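Local coordinates for protein 2'-deoxycytidine 5'-triphosphate deaminase (Agrobacterium tumefaciens, PDB 2R9Q) that probably deaminates dCTP to dUTP, the step that supplies the dUMP precursor for thymidylate synthesis, at residues Lys50-Arg55 / Leu75-Leu80; Leu86-Val91 / Thr152-Val157. All coordinates share one frame; numbering follows the deposited sequence.

Contact 1: residues Lys50-Arg55 / Leu75-Leu80; sequences KAYRVR and LHEVDL
Strands 50-54 and 76-79 pair antiparallel at the margin of a sheet in the N-terminal dUTPase-like domain, with A51/V78 and R53/H76 as the hydrogen-bonded pairs. The A51 pair is tight and nearly straight: A51 N reaches V78 O at 2.8 Å, and V78 N returns to A51 O at 2.7 Å. At the other end H76 N to R53 O stretches to 3.3 Å, the longest of the four bonds. On the face of K50, Y52 and E77, the E77 side chain keeps CG anti to its backbone N (chi1 -162°) and runs alongside the Y52 ring, CG 3.8 Å from Y52 CE1. The extended K50 chain crosses it obliquely, and K50 NZ forms a salt bridge with E77 OE2, 3.1 Å, a doubtful one because OE2 is crowded in the model. L75 straddles two neighbours, CD1 meeting Y52 CD1 and CD2 pressed to 3.4 Å from V54 CG1. On the other face A51 CB packs against V78 CB, with L80 closing over A51 from the strand's end. R53 turns its guanidinium away, and its NE forms a salt bridge with E87 OE2 of a second subunit. Strand 91-101 flanks 50-54 on its other edge, where Y52 bonds to I93 through the backbone.

Contact 2: residues Leu86-Val91 / Thr152-Val157; sequences LETGCV and TFPIVV
Two backbone hydrogen bonds join L86 and I155 as an antiparallel hydrogen-bonded pair. L86 N gives a bond of 2.9 Å to I155 O, and I155 N answers to L86 O at 3.1 Å. L86 O also receives a CA-H contact from P154. Apolar packing follows on the side of the pair where L86 and I155 point: L86 CB lies 4.1 Å from I155 CG1, and L86, with CG beside its backbone N (chi1 -49°), sends CD1 across V157 at about a right angle, 3.7 Å from V157 CG2. Beyond the pair, the T88 methyl CG2 rests 3.6 Å from T152 O and at the same distance from F153 C, against the backbone just ahead of P154. E87, bent at chi2 (-73°), brings OE1 to 3.6 Å from P154 CB, while the polar end of E87 has its main partner in R53 of the second subunit. E87 begins a type II turn ending at C90. Strand 155-157 is the middle strand of a three-stranded mixed sheet, between 84-86 and 228-229, and L86 also packs on I148 and P150 of strand 143-150.

Contact 1 closes before contact 2 opens along the chain, and their centres lie about 13 Å apart on the same side of the chain's centre, within the N-terminal domain. Strand 91-101 joins them: it follows directly on the turn of contact 2 that ends at C90, and pairs with strand 50-54 of contact 1. V54 N sits 2.9 Å from V91 O, a probable hydrogen bond, while L80 CD2 packs against V157 CG2 at 3.9 Å. The 50-54/76-79 pair thus belongs to the sheet that also contains 91-101, and the 84-86/155-157 pair to the adjoining mixed sheet. Both contacts touch the second subunit, so this part of the fold contributes to the assembly.

Contact 1: residues Lys50-Arg55 / Leu75-Leu80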
loop_
_atom_site.group_PDB
_atom_site.type_symbol
_atom_site.label_atom_id
_atom_site.label_comp_id
_atom_site.label_asym_id
_atom_site.label_seq_id
_atom_site.Cartn_x
_atom_site.Cartn_y
_atom_site.Cartn_z
ATOM N N LYS B 50 28.201 3.894 12.929
ATOM C CA LYS B 50 27.920 3.436 11.573
ATOM C C LYS B 50 26.585 2.667 11.562
ATOM O O LYS B 50 26.331 1.817 12.440
ATOM C CB LYS B 50 28.971 2.432 11.077
ATOM C CG LYS B 50 30.436 2.810 10.816
ATOM C CD LYS B 50 31.053 1.527 10.041
ATOM C CE LYS B 50 32.595 1.574 9.535
ATOM N NZ LYS B 50 32.923 0.579 8.328
ATOM N N ALA B 51 25.760 2.939 10.563
ATOM C CA ALA B 51 24.622 2.100 10.224
ATOM C C ALA B 51 24.829 1.462 8.843
ATOM O O ALA B 51 25.407 2.054 7.930
ATOM C CB ALA B 51 23.316 2.893 10.261
ATOM N N TYR B 52 24.372 0.227 8.716
ATOM C CA TYR B 52 24.448 -0.487 7.474
ATOM C C TYR B 52 23.060 -0.715 6.929
ATOM O O TYR B 52 22.217 -1.330 7.568
ATOM C CB TYR B 52 25.159 -1.811 7.655
ATOM C CG TYR B 52 26.580 -1.709 8.113
ATOM C CD1 TYR B 52 27.582 -1.266 7.255
ATOM C CD2 TYR B 52 26.929 -2.045 9.421
ATOM C CE1 TYR B 52 28.903 -1.205 7.681
ATOM C CE2 TYR B 52 28.223 -1.983 9.847
ATOM C CZ TYR B 52 29.220 -1.568 8.977
ATOM O OH TYR B 52 30.525 -1.492 9.448
ATOM N N ARG B 53 22.829 -0.160 5.753
ATOM C CA ARG B 53 21.592 -0.312 5.077
ATOM C C ARG B 53 21.621 -1.653 4.341
ATOM O O ARG B 53 22.567 -1.973 3.648
ATOM C CB ARG B 53 21.314 0.855 4.156
ATOM C CG ARG B 53 19.888 0.818 3.641
ATOM C CD ARG B 53 19.846 0.912 2.207
ATOM N NE ARG B 53 18.481 1.070 1.705
ATOM C CZ ARG B 53 17.859 0.196 0.923
ATOM N NH1 ARG B 53 18.428 -0.944 0.569
ATOM N NH2 ARG B 53 16.654 0.461 0.503
ATOM N N VAL B 54 20.614 -2.470 4.614
ATOM C CA VAL B 54 20.550 -3.828 4.081
ATOM C C VAL B 54 19.267 -4.020 3.272
ATOM O O VAL B 54 18.308 -3.278 3.387
ATOM C CB VAL B 54 20.803 -4.957 5.186
ATOM C CG1 VAL B 54 22.208 -4.792 5.796
ATOM C CG2 VAL B 54 19.701 -5.020 6.270
ATOM N N ARG B 55 19.340 -4.983 2.382
ATOM C CA ARG B 55 18.253 -5.399 1.508
ATOM C C ARG B 55 17.245 -6.210 2.329
ATOM O O ARG B 55 16.060 -6.104 2.137
ATOM C CB ARG B 55 18.888 -6.194 0.344
ATOM C CG ARG B 55 18.044 -7.139 -0.480
ATOM C CD ARG B 55 17.488 -6.400 -1.639
ATOM N NE ARG B 55 16.870 -7.222 -2.659
ATOM C CZ ARG B 55 17.538 -7.978 -3.541
ATOM N NH1 ARG B 55 18.864 -8.082 -3.509
ATOM N NH2 ARG B 55 16.857 -8.648 -4.467
ATOM N N LEU B 75 24.139 -3.186 0.557
ATOM C CA LEU B 75 25.047 -2.731 1.579
ATOM C C LEU B 75 25.588 -1.289 1.372
ATOM O O LEU B 75 26.608 -1.052 0.700
ATOM C CB LEU B 75 26.159 -3.750 1.789
ATOM C CG LEU B 75 26.102 -4.382 3.212
ATOM C CD1 LEU B 75 26.475 -3.432 4.358
ATOM C CD2 LEU B 75 24.688 -5.020 3.474
ATOM N N HIS B 76 24.875 -0.330 1.964
ATOM C CA HIS B 76 25.342 1.047 2.041
ATOM C C HIS B 76 25.641 1.392 3.506
ATOM O O HIS B 76 24.876 1.105 4.409
ATOM C CB HIS B 76 24.327 2.030 1.423
ATOM C CG HIS B 76 24.832 3.443 1.356
ATOM N ND1 HIS B 76 25.712 3.882 0.381
ATOM C CD2 HIS B 76 24.609 4.504 2.167
ATOM C CE1 HIS B 76 26.004 5.151 0.604
ATOM N NE2 HIS B 76 25.343 5.553 1.676
ATOM N N GLU B 77 26.791 2.010 3.717
ATOM C CA GLU B 77 27.207 2.456 5.022
ATOM C C GLU B 77 26.727 3.880 5.249
ATOM O O GLU B 77 26.900 4.744 4.416
ATOM C CB GLU B 77 28.717 2.368 5.123
ATOM C CG GLU B 77 29.253 2.379 6.501
ATOM C CD GLU B 77 30.776 2.427 6.530
ATOM O OE1 GLU B 77 31.409 1.833 5.634
ATOM O OE2 GLU B 77 31.336 3.052 7.449
ATOM N N VAL B 78 26.113 4.103 6.397
ATOM C CA VAL B 78 25.598 5.400 6.796
ATOM C C VAL B 78 26.342 5.853 8.062
ATOM O O VAL B 78 26.476 5.099 9.011
ATOM C CB VAL B 78 24.090 5.281 7.080
ATOM C CG1 VAL B 78 23.496 6.634 7.446
ATOM C CG2 VAL B 78 23.371 4.631 5.886
ATOM N N ASP B 79 26.830 7.077 8.068
ATOM C CA ASP B 79 27.503 7.607 9.230
ATOM C C ASP B 79 26.494 8.242 10.171
ATOM O O ASP B 79 25.682 9.080 9.761
ATOM C CB ASP B 79 28.589 8.590 8.815
ATOM C CG ASP B 79 29.002 9.527 9.937
ATOM O OD1 ASP B 79 29.726 9.090 10.871
ATOM O OD2 ASP B 79 28.595 10.717 9.875
ATOM N N LEU B 80 26.544 7.824 11.430
ATOM C CA LEU B 80 25.643 8.363 12.457
ATOM C C LEU B 80 26.310 9.375 13.401
ATOM O O LEU B 80 25.723 9.786 14.417
ATOM C CB LEU B 80 25.055 7.237 13.275
ATOM C CG LEU B 80 24.303 6.142 12.538
ATOM C CD1 LEU B 80 23.760 5.188 13.589
ATOM C CD2 LEU B 80 23.222 6.714 11.626
#

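Contact 2: residues Leu86-Val91 / Thr152-Val157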
loop_
_atom_site.group_PDB
_atom_site.type_symbol
_atom_site.label_atom_id
_atom_site.label_comp_id
_atom_site.label_asym_id
_atom_site.label_seq_id
_atom_site.Cartn_x
_atom_site.Cartn_y
_atom_site.Cartn_z
ATOM N N LEU B 86 16.540 7.432 8.931
ATOM C CA LEU B 86 16.141 6.103 8.594
ATOM C C LEU B 86 14.691 6.170 8.074
ATOM O O LEU B 86 13.782 6.675 8.729
ATOM C CB LEU B 86 16.350 5.170 9.806
ATOM C CG LEU B 86 17.708 5.187 10.547
ATOM C CD1 LEU B 86 17.716 4.174 11.719
ATOM C CD2 LEU B 86 18.979 5.040 9.673
ATOM N N GLU B 87 14.505 5.703 6.852
ATOM C CA GLU B 87 13.219 5.773 6.192
ATOM C C GLU B 87 12.356 4.523 6.470
ATOM O O GLU B 87 12.869 3.426 6.779
ATOM C CB GLU B 87 13.387 6.008 4.676
ATOM C CG GLU B 87 14.224 7.233 4.332
ATOM C CD GLU B 87 13.550 8.574 4.562
ATOM O OE1 GLU B 87 12.361 8.627 4.940
ATOM O OE2 GLU B 87 14.230 9.606 4.342
ATOM N N THR B 88 11.045 4.721 6.391
ATOM C CA THR B 88 10.096 3.642 6.598
ATOM C C THR B 88 10.264 2.569 5.512
ATOM O O THR B 88 10.608 2.860 4.380
ATOM C CB THR B 88 8.642 4.126 6.685
ATOM O OG1 THR B 88 8.224 4.576 5.404
ATOM C CG2 THR B 88 8.487 5.238 7.701
ATOM N N GLY B 89 10.099 1.320 5.906
ATOM C CA GLY B 89 10.185 0.195 4.984
ATOM C C GLY B 89 11.600 -0.233 4.696
ATOM O O GLY B 89 11.822 -1.116 3.882
ATOM N N CYS B 90 12.567 0.408 5.337
ATOM C CA CYS B 90 13.996 0.190 5.060
ATOM C C CYS B 90 14.616 -0.450 6.256
ATOM O O CYS B 90 14.173 -0.192 7.352
ATOM C CB CYS B 90 14.721 1.500 4.725
ATOM S SG CYS B 90 14.179 2.227 3.197
ATOM N N VAL B 91 15.633 -1.283 6.014
ATOM C CA VAL B 91 16.247 -2.102 7.045
ATOM C C VAL B 91 17.701 -1.665 7.212
ATOM O O VAL B 91 18.444 -1.493 6.245
ATOM C CB VAL B 91 16.090 -3.640 6.748
ATOM C CG1 VAL B 91 16.526 -4.491 7.917
ATOM C CG2 VAL B 91 14.661 -3.976 6.345
ATOM N N THR B 152 6.122 3.500 10.565
ATOM C CA THR B 152 5.179 4.586 10.276
ATOM C C THR B 152 5.836 5.923 10.099
ATOM O O THR B 152 5.485 6.632 9.202
ATOM C CB THR B 152 4.106 4.725 11.357
ATOM O OG1 THR B 152 3.439 3.475 11.504
ATOM C CG2 THR B 152 3.070 5.844 11.009
ATOM N N PHE B 153 6.737 6.283 11.012
ATOM C CA PHE B 153 7.418 7.559 10.968
ATOM C C PHE B 153 8.851 7.384 10.550
ATOM O O PHE B 153 9.574 6.524 11.095
ATOM C CB PHE B 153 7.418 8.300 12.342
ATOM C CG PHE B 153 6.087 8.330 13.041
ATOM C CD1 PHE B 153 5.060 9.070 12.557
ATOM C CD2 PHE B 153 5.898 7.656 14.220
ATOM C CE1 PHE B 153 3.868 9.079 13.185
ATOM C CE2 PHE B 153 4.704 7.663 14.837
ATOM C CZ PHE B 153 3.695 8.378 14.310
ATOM N N PRO B 154 9.303 8.231 9.609
ATOM C CA PRO B 154 10.737 8.261 9.411
ATOM C C PRO B 154 11.422 8.895 10.635
ATOM O O PRO B 154 10.842 9.780 11.313
ATOM C CB PRO B 154 10.876 9.098 8.161
ATOM C CG PRO B 154 9.661 10.013 8.167
ATOM C CD PRO B 154 8.592 9.149 8.694
ATOM N N ILE B 155 12.610 8.421 10.953
ATOM C CA ILE B 155 13.283 8.814 12.189
ATOM C C ILE B 155 14.680 9.330 11.952
ATOM O O ILE B 155 15.293 9.005 10.963
ATOM C CB ILE B 155 13.233 7.718 13.258
ATOM C CG1 ILE B 155 14.004 6.465 12.846
ATOM C CG2 ILE B 155 11.772 7.417 13.649
ATOM C CD1 ILE B 155 14.333 5.512 14.005
ATOM N N VAL B 156 15.157 10.196 12.843
ATOM C CA VAL B 156 16.585 10.538 12.886
ATOM C C VAL B 156 17.255 9.943 14.132
ATOM O O VAL B 156 16.748 10.071 15.249
ATOM C CB VAL B 156 16.912 12.091 12.653
ATOM C CG1 VAL B 156 15.757 12.965 13.058
ATOM C CG2 VAL B 156 18.187 12.510 13.380
ATOM N N VAL B 157 18.384 9.284 13.885
ATOM C CA VAL B 157 19.219 8.626 14.894
ATOM C C VAL B 157 20.670 9.026 14.743
ATOM O O VAL B 157 21.089 9.505 13.704
ATOM C CB VAL B 157 19.099 7.052 14.874
ATOM C CG1 VAL B 157 17.634 6.633 14.945
ATOM C CG2 VAL B 157 19.860 6.413 13.678
#